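Local structure of insecticidal crystal protein Cry35Ab1 (Bacillus thuringiensis, 4JP0) at residues Y202-K207 with G325-I330; L320-Y323 with R329-Q332; L353-N358 with E366-P371; Q209-A214 with T340-S345. The protein forms one component of a binary insecticidal toxin active on western corn rootworm, probably with the larval midgut epithelium as its primary target. All blocks are in the same frame, centred on the assembly; numbering follows the deposited sequence.

Interaction 1. Residues Y202-K207 with G325-I330; sequences YYILKK and GSEIRI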
loop_
_atom_site.group_PDB
_atom_site.type_symbol
_atom_site.label_atom_id
_atom_site.label_comp_id
_atom_site.label_asym_id
_atom_site.label_seq_id
_atom_site.Cartn_x
_atom_site.Cartn_y
_atom_site.Cartn_z
ATOM N N TYR A 202 6.763 -8.370 8.127
ATOM C CA TYR A 202 5.677 -7.741 7.375
ATOM C C TYR A 202 5.111 -6.566 8.115
ATOM O O TYR A 202 4.761 -6.677 9.296
ATOM C CB TYR A 202 4.549 -8.720 7.066
ATOM C CG TYR A 202 4.968 -9.756 6.056
ATOM C CD1 TYR A 202 5.567 -10.965 6.466
ATOM C CD2 TYR A 202 4.834 -9.509 4.692
ATOM C CE1 TYR A 202 5.971 -11.950 5.520
ATOM C CE2 TYR A 202 5.226 -10.470 3.752
ATOM C CZ TYR A 202 5.792 -11.671 4.168
ATOM O OH TYR A 202 6.200 -12.556 3.206
ATOM N N TYR A 203 5.021 -5.430 7.426
ATOM C CA TYR A 203 4.351 -4.248 8.011
ATOM C C TYR A 203 2.894 -4.282 7.603
ATOM O O TYR A 203 2.548 -4.877 6.573
ATOM C CB TYR A 203 4.976 -2.951 7.453
ATOM C CG TYR A 203 6.295 -2.569 8.134
ATOM C CD1 TYR A 203 7.390 -3.421 8.101
ATOM C CD2 TYR A 203 6.426 -1.327 8.805
ATOM C CE1 TYR A 203 8.593 -3.087 8.751
ATOM C CE2 TYR A 203 7.577 -0.976 9.415
ATOM C CZ TYR A 203 8.679 -1.855 9.386
ATOM O OH TYR A 203 9.840 -1.482 10.005
ATOM N N ILE A 204 2.033 -3.604 8.366
ATOM C CA ILE A 204 0.622 -3.492 8.042
ATOM C C ILE A 204 0.343 -2.117 7.445
ATOM O O ILE A 204 0.653 -1.075 8.037
ATOM C CB ILE A 204 -0.224 -3.669 9.317
ATOM C CG1 ILE A 204 -0.010 -5.056 9.890
ATOM C CG2 ILE A 204 -1.745 -3.521 9.025
ATOM C CD1 ILE A 204 -0.550 -5.190 11.353
ATOM N N LEU A 205 -0.207 -2.119 6.247
ATOM C CA LEU A 205 -0.598 -0.870 5.573
ATOM C C LEU A 205 -2.157 -0.859 5.505
ATOM O O LEU A 205 -2.802 -1.763 4.948
ATOM C CB LEU A 205 0.067 -0.799 4.190
ATOM C CG LEU A 205 -0.286 0.367 3.268
ATOM C CD1 LEU A 205 -0.097 1.723 3.964
ATOM C CD2 LEU A 205 0.522 0.287 1.951
ATOM N N LYS A 206 -2.746 0.165 6.119
ATOM C CA LYS A 206 -4.183 0.279 6.220
ATOM C C LYS A 206 -4.636 1.464 5.425
ATOM O O LYS A 206 -3.890 2.461 5.298
ATOM C CB LYS A 206 -4.560 0.597 7.664
ATOM C CG LYS A 206 -4.034 -0.350 8.696
ATOM C CD LYS A 206 -4.724 -0.070 10.027
ATOM C CE LYS A 206 -4.097 -0.854 11.156
ATOM N NZ LYS A 206 -4.810 -0.689 12.428
ATOM N N LYS A 207 -5.857 1.355 4.916
ATOM C CA LYS A 207 -6.543 2.481 4.262
ATOM C C LYS A 207 -7.889 2.737 4.931
ATOM O O LYS A 207 -8.783 1.882 4.868
ATOM C CB LYS A 207 -6.779 2.255 2.763
ATOM C CG LYS A 207 -7.151 3.570 2.067
ATOM C CD LYS A 207 -7.591 3.425 0.581
ATOM C CE LYS A 207 -9.033 2.919 0.455
ATOM N NZ LYS A 207 -9.478 2.825 -0.979
ATOM N N GLY A 325 3.711 -7.659 17.901
ATOM C CA GLY A 325 2.813 -8.059 18.971
ATOM C C GLY A 325 1.793 -6.945 19.209
ATOM O O GLY A 325 0.831 -7.138 19.947
ATOM N N SER A 326 2.074 -5.771 18.644
ATOM C CA SER A 326 1.196 -4.607 18.645
ATOM C C SER A 326 1.595 -3.769 17.442
ATOM O O SER A 326 2.657 -3.990 16.875
ATOM C CB SER A 326 1.302 -3.783 19.941
ATOM O OG SER A 326 2.425 -2.907 19.944
ATOM N N GLU A 327 0.732 -2.838 17.032
ATOM C CA GLU A 327 0.988 -2.016 15.861
ATOM C C GLU A 327 1.675 -0.710 16.274
ATOM O O GLU A 327 1.178 0.006 17.165
ATOM C CB GLU A 327 -0.346 -1.671 15.179
ATOM C CG GLU A 327 -1.110 -2.923 14.733
ATOM C CD GLU A 327 -2.501 -2.629 14.230
ATOM O OE1 GLU A 327 -2.947 -1.478 14.304
ATOM O OE2 GLU A 327 -3.142 -3.545 13.742
ATOM N N ILE A 328 2.781 -0.378 15.613
ATOM C CA ILE A 328 3.482 0.886 15.862
ATOM C C ILE A 328 3.458 1.702 14.574
ATOM O O ILE A 328 4.030 1.302 13.586
ATOM C CB ILE A 328 4.955 0.614 16.303
ATOM C CG1 ILE A 328 4.947 -0.124 17.646
ATOM C CG2 ILE A 328 5.735 1.941 16.448
ATOM C CD1 ILE A 328 6.341 -0.655 18.094
ATOM N N ARG A 329 2.767 2.832 14.573
ATOM C CA ARG A 329 2.628 3.602 13.351
ATOM C C ARG A 329 3.926 4.318 13.023
ATOM O O ARG A 329 4.502 4.980 13.899
ATOM C CB ARG A 329 1.473 4.624 13.492
ATOM C CG ARG A 329 0.995 5.183 12.172
ATOM C CD ARG A 329 -0.174 6.196 12.301
ATOM N NE ARG A 329 0.254 7.370 13.050
ATOM C CZ ARG A 329 -0.509 8.100 13.840
ATOM N NH1 ARG A 329 -1.790 7.823 13.991
ATOM N NH2 ARG A 329 0.018 9.146 14.475
ATOM N N ILE A 330 4.387 4.214 11.770
ATOM C CA ILE A 330 5.606 4.909 11.383
ATOM C C ILE A 330 5.330 5.948 10.286
ATOM O O ILE A 330 6.206 6.733 9.949
ATOM C CB ILE A 330 6.743 3.942 10.964
ATOM C CG1 ILE A 330 6.419 3.219 9.656
ATOM C CG2 ILE A 330 6.996 2.937 12.039
ATOM C CD1 ILE A 330 7.669 2.739 8.894
#

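Interaction 2. Residues L320-Y323 with R329-Q332; sequences LYRY and RIMQ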
loop_
_atom_site.group_PDB
_atom_site.type_symbol
_atom_site.label_atom_id
_atom_site.label_comp_id
_atom_site.label_asym_id
_atom_site.label_seq_id
_atom_site.Cartn_x
_atom_site.Cartn_y
_atom_site.Cartn_z
ATOM N N LEU A 320 0.821 3.264 7.966
ATOM C CA LEU A 320 1.723 2.131 7.944
ATOM C C LEU A 320 2.247 1.848 9.337
ATOM O O LEU A 320 2.700 2.774 10.036
ATOM C CB LEU A 320 2.899 2.461 7.030
ATOM C CG LEU A 320 3.955 1.376 6.870
ATOM C CD1 LEU A 320 3.384 0.219 6.087
ATOM C CD2 LEU A 320 5.201 1.921 6.143
ATOM N N TYR A 321 2.223 0.564 9.708
ATOM C CA TYR A 321 2.583 0.109 11.054
ATOM C C TYR A 321 3.589 -1.038 11.079
ATOM O O TYR A 321 3.485 -1.991 10.267
ATOM C CB TYR A 321 1.328 -0.426 11.752
ATOM C CG TYR A 321 0.187 0.586 11.852
ATOM C CD1 TYR A 321 -0.642 0.830 10.762
ATOM C CD2 TYR A 321 -0.032 1.309 13.020
ATOM C CE1 TYR A 321 -1.656 1.733 10.836
ATOM C CE2 TYR A 321 -1.088 2.224 13.106
ATOM C CZ TYR A 321 -1.873 2.439 12.006
ATOM O OH TYR A 321 -2.914 3.358 12.059
ATOM N N ARG A 322 4.565 -0.928 11.989
ATOM C CA ARG A 322 5.423 -2.054 12.316
ATOM C C ARG A 322 4.518 -2.998 13.087
ATOM O O ARG A 322 3.562 -2.553 13.726
ATOM C CB ARG A 322 6.467 -1.681 13.334
ATOM C CG ARG A 322 7.606 -0.900 12.886
ATOM C CD ARG A 322 8.752 -0.900 13.914
ATOM N NE ARG A 322 9.570 0.273 13.671
ATOM C CZ ARG A 322 10.156 0.991 14.595
ATOM N NH1 ARG A 322 10.045 0.660 15.884
ATOM N NH2 ARG A 322 10.868 2.048 14.211
ATOM N N TYR A 323 4.799 -4.292 13.065
ATOM C CA TYR A 323 3.981 -5.187 13.881
ATOM C C TYR A 323 4.821 -6.134 14.640
ATOM O O TYR A 323 5.326 -7.115 14.001
ATOM C CB TYR A 323 2.982 -6.027 13.103
ATOM C CG TYR A 323 2.053 -6.725 14.088
ATOM C CD1 TYR A 323 0.940 -6.068 14.582
ATOM C CD2 TYR A 323 2.344 -7.984 14.604
ATOM C CE1 TYR A 323 0.093 -6.654 15.478
ATOM C CE2 TYR A 323 1.474 -8.600 15.542
ATOM C CZ TYR A 323 0.354 -7.910 15.967
ATOM O OH TYR A 323 -0.545 -8.440 16.871
ATOM N N ARG A 329 2.767 2.832 14.573
ATOM C CA ARG A 329 2.628 3.602 13.351
ATOM C C ARG A 329 3.926 4.318 13.023
ATOM O O ARG A 329 4.502 4.980 13.899
ATOM C CB ARG A 329 1.473 4.624 13.492
ATOM C CG ARG A 329 0.995 5.183 12.172
ATOM C CD ARG A 329 -0.174 6.196 12.301
ATOM N NE ARG A 329 0.254 7.370 13.050
ATOM C CZ ARG A 329 -0.509 8.100 13.840
ATOM N NH1 ARG A 329 -1.790 7.823 13.991
ATOM N NH2 ARG A 329 0.018 9.146 14.475
ATOM N N ILE A 330 4.387 4.214 11.770
ATOM C CA ILE A 330 5.606 4.909 11.383
ATOM C C ILE A 330 5.330 5.948 10.286
ATOM O O ILE A 330 6.206 6.733 9.949
ATOM C CB ILE A 330 6.743 3.942 10.964
ATOM C CG1 ILE A 330 6.419 3.219 9.656
ATOM C CG2 ILE A 330 6.996 2.937 12.039
ATOM C CD1 ILE A 330 7.669 2.739 8.894
ATOM N N MET A 331 4.110 5.956 9.761
ATOM C CA MET A 331 3.771 6.878 8.702
ATOM C C MET A 331 2.261 7.010 8.525
ATOM O O MET A 331 1.539 6.029 8.619
ATOM C CB MET A 331 4.389 6.421 7.380
ATOM C CG MET A 331 4.285 7.516 6.317
ATOM S SD MET A 331 2.770 7.335 5.353
ATOM C CE MET A 331 3.487 5.947 4.449
ATOM N N GLN A 332 1.794 8.223 8.250
ATOM C CA GLN A 332 0.393 8.428 7.884
ATOM C C GLN A 332 0.300 9.595 6.944
ATOM O O GLN A 332 1.100 10.519 7.035
ATOM C CB GLN A 332 -0.453 8.763 9.097
ATOM C CG GLN A 332 0.076 9.954 9.890
ATOM C CD GLN A 332 -0.921 10.515 10.914
ATOM O OE1 GLN A 332 -2.120 10.221 10.871
ATOM N NE2 GLN A 332 -0.415 11.321 11.832
#

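Interaction 3. Residues L353-N358 with E366-P371; sequences LLLLTN and EITNIP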
loop_
_atom_site.group_PDB
_atom_site.type_symbol
_atom_site.label_atom_id
_atom_site.label_comp_id
_atom_site.label_asym_id
_atom_site.label_seq_id
_atom_site.Cartn_x
_atom_site.Cartn_y
_atom_site.Cartn_z
ATOM N N LEU A 353 -36.824 18.499 -2.011
ATOM C CA LEU A 353 -37.155 18.088 -3.389
ATOM C C LEU A 353 -37.250 16.560 -3.507
ATOM O O LEU A 353 -38.090 16.002 -4.247
ATOM C CB LEU A 353 -36.106 18.611 -4.376
ATOM C CG LEU A 353 -35.948 20.141 -4.368
ATOM C CD1 LEU A 353 -34.489 20.562 -4.742
ATOM C CD2 LEU A 353 -36.954 20.812 -5.279
ATOM N N LEU A 354 -36.383 15.861 -2.807
ATOM C CA LEU A 354 -36.432 14.401 -2.895
ATOM C C LEU A 354 -37.742 13.904 -2.287
ATOM O O LEU A 354 -38.400 13.009 -2.834
ATOM C CB LEU A 354 -35.229 13.771 -2.184
ATOM C CG LEU A 354 -35.067 12.253 -2.261
ATOM C CD1 LEU A 354 -35.064 11.782 -3.705
ATOM C CD2 LEU A 354 -33.773 11.792 -1.530
ATOM N N LEU A 355 -38.121 14.486 -1.156
ATOM C CA LEU A 355 -39.335 14.071 -0.495
ATOM C C LEU A 355 -40.551 14.274 -1.398
ATOM O O LEU A 355 -41.531 13.516 -1.325
ATOM C CB LEU A 355 -39.543 14.860 0.786
ATOM C CG LEU A 355 -38.702 14.450 2.001
ATOM C CD1 LEU A 355 -38.919 15.403 3.151
ATOM C CD2 LEU A 355 -39.024 13.015 2.419
ATOM N N LEU A 356 -40.506 15.328 -2.201
ATOM C CA LEU A 356 -41.636 15.639 -3.070
ATOM C C LEU A 356 -41.901 14.569 -4.151
ATOM O O LEU A 356 -42.969 14.581 -4.766
ATOM C CB LEU A 356 -41.468 17.000 -3.716
ATOM C CG LEU A 356 -41.717 18.267 -2.881
ATOM C CD1 LEU A 356 -41.345 19.495 -3.755
ATOM C CD2 LEU A 356 -43.140 18.400 -2.414
ATOM N N THR A 357 -40.957 13.655 -4.377
ATOM C CA THR A 357 -41.185 12.598 -5.374
ATOM C C THR A 357 -42.128 11.509 -4.888
ATOM O O THR A 357 -42.557 10.647 -5.663
ATOM C CB THR A 357 -39.895 11.939 -5.827
ATOM O OG1 THR A 357 -39.220 11.394 -4.691
ATOM C CG2 THR A 357 -38.952 12.983 -6.375
ATOM N N ASN A 358 -42.445 11.494 -3.615
ATOM C CA ASN A 358 -43.442 10.560 -3.082
ATOM C C ASN A 358 -44.210 11.052 -1.852
ATOM O O ASN A 358 -44.678 10.293 -1.076
ATOM C CB ASN A 358 -42.850 9.177 -2.862
ATOM C CG ASN A 358 -41.789 9.135 -1.776
ATOM O OD1 ASN A 358 -41.381 10.124 -1.256
ATOM N ND2 ASN A 358 -41.354 7.953 -1.459
ATOM N N GLU A 366 -44.749 19.973 6.205
ATOM C CA GLU A 366 -44.742 19.513 7.589
ATOM C C GLU A 366 -43.419 18.876 7.988
ATOM O O GLU A 366 -42.897 19.136 9.076
ATOM C CB GLU A 366 -45.876 18.496 7.843
ATOM C CG GLU A 366 -45.687 17.803 9.178
ATOM C CD GLU A 366 -46.853 16.926 9.636
ATOM O OE1 GLU A 366 -48.028 17.068 9.167
ATOM O OE2 GLU A 366 -46.562 16.085 10.508
ATOM N N ILE A 367 -42.859 18.053 7.107
ATOM C CA ILE A 367 -41.631 17.334 7.438
ATOM C C ILE A 367 -40.403 18.234 7.513
ATOM O O ILE A 367 -39.525 18.045 8.371
ATOM C CB ILE A 367 -41.370 16.245 6.391
ATOM C CG1 ILE A 367 -42.466 15.173 6.463
ATOM C CG2 ILE A 367 -39.944 15.646 6.571
ATOM C CD1 ILE A 367 -42.444 14.209 5.302
ATOM N N THR A 368 -40.332 19.216 6.624
ATOM C CA THR A 368 -39.087 19.993 6.502
ATOM C C THR A 368 -39.149 21.374 7.071
ATOM O O THR A 368 -38.118 22.042 7.171
ATOM C CB THR A 368 -38.744 20.168 5.044
ATOM O OG1 THR A 368 -39.804 20.898 4.411
ATOM C CG2 THR A 368 -38.717 18.812 4.336
ATOM N N ASN A 369 -40.355 21.818 7.404
ATOM C CA ASN A 369 -40.577 23.181 7.874
ATOM C C ASN A 369 -40.461 24.200 6.769
ATOM O O ASN A 369 -40.466 25.404 7.029
ATOM C CB ASN A 369 -39.602 23.545 8.974
ATOM C CG ASN A 369 -40.149 23.258 10.335
ATOM O OD1 ASN A 369 -40.165 22.105 10.781
ATOM N ND2 ASN A 369 -40.603 24.311 11.025
ATOM N N ILE A 370 -40.356 23.729 5.533
ATOM C CA ILE A 370 -40.278 24.649 4.395
ATOM C C ILE A 370 -41.675 24.968 3.821
ATOM O O ILE A 370 -42.423 24.054 3.501
ATOM C CB ILE A 370 -39.368 24.040 3.336
ATOM C CG1 ILE A 370 -37.958 23.829 3.909
ATOM C CG2 ILE A 370 -39.295 24.902 2.124
ATOM C CD1 ILE A 370 -37.066 22.988 2.972
ATOM N N PRO A 371 -42.021 26.250 3.686
ATOM C CA PRO A 371 -43.355 26.659 3.203
ATOM C C PRO A 371 -43.679 26.163 1.787
ATOM O O PRO A 371 -42.781 26.048 0.956
ATOM C CB PRO A 371 -43.274 28.201 3.193
ATOM C CG PRO A 371 -42.112 28.554 4.070
ATOM C CD PRO A 371 -41.152 27.403 4.001
#

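Interaction 4. Residues Q209-A214 with T340-S345; sequences QYWQRA and TYNVTS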
loop_
_atom_site.group_PDB
_atom_site.type_symbol
_atom_site.label_atom_id
_atom_site.label_comp_id
_atom_site.label_asym_id
_atom_site.label_seq_id
_atom_site.Cartn_x
_atom_site.Cartn_y
_atom_site.Cartn_z
ATOM N N GLN A 209 -11.225 5.411 5.340
ATOM C CA GLN A 209 -11.944 6.520 4.712
ATOM C C GLN A 209 -13.044 6.976 5.664
ATOM O O GLN A 209 -13.468 6.214 6.541
ATOM C CB GLN A 209 -12.496 6.152 3.341
ATOM C CG GLN A 209 -11.411 5.964 2.289
ATOM C CD GLN A 209 -11.980 5.546 0.948
ATOM O OE1 GLN A 209 -12.888 4.718 0.887
ATOM N NE2 GLN A 209 -11.437 6.107 -0.138
ATOM N N TYR A 210 -13.444 8.230 5.514
ATOM C CA TYR A 210 -14.473 8.853 6.323
ATOM C C TYR A 210 -14.769 10.222 5.715
ATOM O O TYR A 210 -14.019 10.701 4.862
ATOM C CB TYR A 210 -14.012 9.021 7.774
ATOM C CG TYR A 210 -12.655 9.670 7.960
ATOM C CD1 TYR A 210 -12.534 11.025 8.255
ATOM C CD2 TYR A 210 -11.488 8.912 7.888
ATOM C CE1 TYR A 210 -11.254 11.611 8.456
ATOM C CE2 TYR A 210 -10.248 9.481 8.098
ATOM C CZ TYR A 210 -10.128 10.805 8.380
ATOM O OH TYR A 210 -8.856 11.310 8.560
ATOM N N TRP A 211 -15.858 10.839 6.142
ATOM C CA TRP A 211 -16.201 12.176 5.696
ATOM C C TRP A 211 -15.696 13.200 6.725
ATOM O O TRP A 211 -15.639 12.895 7.912
ATOM C CB TRP A 211 -17.725 12.290 5.585
ATOM C CG TRP A 211 -18.329 11.462 4.480
ATOM C CD1 TRP A 211 -18.946 10.241 4.596
ATOM C CD2 TRP A 211 -18.379 11.806 3.087
ATOM N NE1 TRP A 211 -19.394 9.818 3.363
ATOM C CE2 TRP A 211 -19.047 10.752 2.417
ATOM C CE3 TRP A 211 -17.977 12.929 2.342
ATOM C CZ2 TRP A 211 -19.289 10.768 1.038
ATOM C CZ3 TRP A 211 -18.213 12.937 0.932
ATOM C CH2 TRP A 211 -18.860 11.871 0.316
ATOM N N GLN A 212 -15.357 14.409 6.246
ATOM C CA GLN A 212 -14.916 15.536 7.048
ATOM C C GLN A 212 -15.345 16.863 6.390
ATOM O O GLN A 212 -15.270 17.003 5.182
ATOM C CB GLN A 212 -13.381 15.523 7.164
ATOM C CG GLN A 212 -12.805 16.572 8.101
ATOM C CD GLN A 212 -11.281 16.426 8.258
ATOM O OE1 GLN A 212 -10.514 17.326 7.877
ATOM N NE2 GLN A 212 -10.845 15.291 8.795
ATOM N N ARG A 213 -15.778 17.821 7.204
ATOM C CA ARG A 213 -16.168 19.147 6.751
ATOM C C ARG A 213 -15.070 19.758 5.892
ATOM O O ARG A 213 -13.905 19.646 6.216
ATOM C CB ARG A 213 -16.415 20.022 7.996
ATOM C CG ARG A 213 -16.372 21.527 7.784
ATOM C CD ARG A 213 -16.496 22.334 9.091
ATOM N NE ARG A 213 -15.825 23.630 8.993
ATOM C CZ ARG A 213 -16.086 24.674 9.778
ATOM N NH1 ARG A 213 -17.023 24.582 10.722
ATOM N NH2 ARG A 213 -15.416 25.815 9.619
ATOM N N ALA A 214 -15.438 20.374 4.775
ATOM C CA ALA A 214 -14.450 21.042 3.937
ATOM C C ALA A 214 -14.202 22.439 4.485
ATOM O O ALA A 214 -15.141 23.223 4.661
ATOM C CB ALA A 214 -14.946 21.135 2.540
ATOM N N THR A 340 -15.391 13.969 -4.509
ATOM C CA THR A 340 -16.359 13.453 -3.545
ATOM C C THR A 340 -17.089 14.558 -2.815
ATOM O O THR A 340 -17.850 14.289 -1.887
ATOM C CB THR A 340 -15.701 12.561 -2.485
ATOM O OG1 THR A 340 -14.766 13.332 -1.713
ATOM C CG2 THR A 340 -14.877 11.464 -3.145
ATOM N N TYR A 341 -16.869 15.795 -3.228
ATOM C CA TYR A 341 -17.431 16.937 -2.519
ATOM C C TYR A 341 -18.949 16.891 -2.565
ATOM O O TYR A 341 -19.551 16.743 -3.643
ATOM C CB TYR A 341 -16.889 18.245 -3.139
ATOM C CG TYR A 341 -17.301 19.502 -2.416
ATOM C CD1 TYR A 341 -16.878 19.753 -1.112
ATOM C CD2 TYR A 341 -18.089 20.446 -3.040
ATOM C CE1 TYR A 341 -17.247 20.919 -0.443
ATOM C CE2 TYR A 341 -18.465 21.623 -2.374
ATOM C CZ TYR A 341 -18.049 21.847 -1.089
ATOM O OH TYR A 341 -18.444 23.007 -0.452
ATOM N N ASN A 342 -19.580 17.028 -1.405
ATOM C CA ASN A 342 -21.031 17.088 -1.382
ATOM C C ASN A 342 -21.432 18.187 -0.467
ATOM O O ASN A 342 -20.809 18.363 0.572
ATOM C CB ASN A 342 -21.610 15.792 -0.829
ATOM C CG ASN A 342 -21.699 14.729 -1.869
ATOM O OD1 ASN A 342 -22.728 14.622 -2.565
ATOM N ND2 ASN A 342 -20.623 13.929 -2.012
ATOM N N VAL A 343 -22.463 18.943 -0.829
ATOM C CA VAL A 343 -22.937 19.967 0.097
ATOM C C VAL A 343 -24.292 19.595 0.703
ATOM O O VAL A 343 -25.079 18.812 0.123
ATOM C CB VAL A 343 -23.061 21.342 -0.587
ATOM C CG1 VAL A 343 -21.688 21.876 -0.941
ATOM C CG2 VAL A 343 -23.932 21.231 -1.841
ATOM N N THR A 344 -24.587 20.147 1.870
ATOM C CA THR A 344 -25.898 19.906 2.443
ATOM C C THR A 344 -26.341 21.196 3.082
ATOM O O THR A 344 -25.531 22.043 3.448
ATOM C CB THR A 344 -25.908 18.667 3.393
ATOM O OG1 THR A 344 -27.249 18.372 3.807
ATOM C CG2 THR A 344 -25.153 18.937 4.710
ATOM N N SER A 345 -27.640 21.376 3.191
ATOM C CA SER A 345 -28.135 22.664 3.635
ATOM C C SER A 345 -29.142 22.625 4.755
ATOM O O SER A 345 -29.659 21.559 5.131
ATOM C CB SER A 345 -28.779 23.350 2.439
ATOM O OG SER A 345 -29.902 22.584 2.019
#

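Interaction 1. Residues Y202-K207 with G325-I330
E327 meets I204 and K206 across an intervening strand of the antiparallel sheet of this toxin_10 family protein: strand 307-323 lies between strands 202-221 and 327-346. The geometry excludes direct pairing, since the axes of 202-207 and 327-330 come no closer than 8.5 Å and cross at 70°, leaving side chains to span the gap. The E327 side chain can be followed outward. Its CB points toward 202-207, and from there the chain runs extended (chi2 172°). CG lies 4.1 Å from I204 CD1, the first touch. At the carboxylate, E327 OE1 takes a salt bridge from K206 NZ at 2.8 Å, met on the syn side and 24° out of the carboxylate plane, while E327 OE2 lies 3.9 Å from I204 CD1 and still near the lysine. K206 arrives at about a right angle to E327 on an extended chain; its NZ also bonds to Y208 OH, and the lysine makes a cation-pi contact with Y321 of the middle strand. A second, apolar touch involves Y203, whose OH is bonded to D188 and Q196. Here I330 CD1 approaches the ring obliquely, 3.8 Å from Y203 CE2.

Interaction 2. Residues L320-Y323 with R329-Q332
L320 faces both I330 and M331 across the hairpin formed by strands 307-323 and 327-346, which defines a classic beta bulge. The pairing proves it: L320 with M331 is a hydrogen-bonded antiparallel pair, yet the next pair is Y321 with R329, so the register slips by one. L320 N donates to M331 O at 2.9 Å. L320 O receives I330 N at 2.8 Å and, only weakly, M331 N at 3.5 Å. On the side chain, L320 CD2 lies 3.8 Å from I330 CD1, the two residues side by side and pointing the same way; helix 240-247 covers L320 and M331 through T246 and L247. Y321 follows on the other face of the sheet. R329 lays its aliphatic part over one face of that ring, CG standing 4.1 Å from the Y321 centroid and 26° off the normal, a CH-pi contact. R329 CG anti to the backbone N (chi1 -163°) brings CB, CG and CD alongside the ring, before a bend at chi3 takes the guanidinium away; the phenol OH bonds to E319. Next comes R322, salt-bridged through NE to D188; its extended chain crosses I330 at about a right angle, R322 CG sitting 4.0 Å from I330 CG2.

Interaction 3. Residues L353-N358 with E366-P371
L355 carries this contact through a single methyl, CD1, which meets two residues at the end of the opposing helix. I367 CG2 and T368 CG2 each lie 3.6 Å from L355 CD1. The approaches differ: L355 passes I367 at a slant, whereas it meets the T368 methyl tip to tip. With about 105 Å² buried in all, this is small, apolar helix-helix packing between successive helices 349-355 and 361-368 in the C-terminal helical part of the chain.

The next shell explains how T368 is oriented. Its OG1 sits between the backbone N and carbonyl carbon (chi1 62°), leaving CG2 turned to L355. That hydroxyl accepts from I370 N at 3.1 Å, forming an ST turn, and also bonds to V364 O one helical turn back. N369, with positive phi, takes the backbone out of the helix. In the partner segment a type I turn runs from L355 to N358, where T357 OG1 (at 2.6 Å) and T357 N both bond L354 O.

V364 of helix 361-368 also touches L355. P371 occupies the N-cap position of helix 372-380, while I370 reaches H349 and A352 of helix 349-355 and L375 of helix 372-380.

Interaction 4. Residues Q209-A214 with T340-S345
W211, which buries the most surface here, turns its six-membered ring toward T340 and N342, while A214 rests against Y341. The contact relates strands 202-221 and 327-346 of the antiparallel sheet, with strand 307-323 between them; the closest CA pair, A214 and Y341, is 8.2 Å apart, too far for backbone pairing. The W211 indole meets T340 O at its edge and in its plane, W211 CZ3 being 3.1 Å from that oxygen. N342 folds back to the same carbonyl: N342 ND2 donates to T340 O at 2.8 Å, but through a bent bond (131° at the hydrogen) whose donor stands above the carbonyl plane. ND2 also reaches W211 CH2 at 3.6 Å, with amide and ring planes 81° apart. At the far end of the indole, NE1 bonds to K156 O, and Y158 packs edge-to-face. The second patch is apolar, A214 CB lying 3.8 Å from Y341 CE1 at the edge of the phenol, near its plane. Y341 stacks on Y231, and its OH bonds to Y229. T340 O is thus approached by both an amide N-H and a ring edge; because aromatic C-H edges carry partial positive charge, the latter meeting is probably favourable, although much weaker than a conventional hydrogen bond.

Interactions 1, 2 and 4 all belong to the sheet of strands 174-182, 202-221, 307-323 and 327-346, whereas interaction 3 lies among the C-terminal helices that follow it, about 45 Å from the chain centre. Interactions 1 and 2 overlap at R329 and I330, of which only I330 touches in both, and their centres are about 4 Å apart. Interaction 2 is direct backbone pairing of neighbouring strands; interactions 1 and 4 cross from 202-221 to 327-346 over the middle strand using side chains, by a salt bridge and an apolar touch in the first and by aromatic edges in the second. These three are partly buried. Interaction 3, a surface contact, depends on methyl groups between helices.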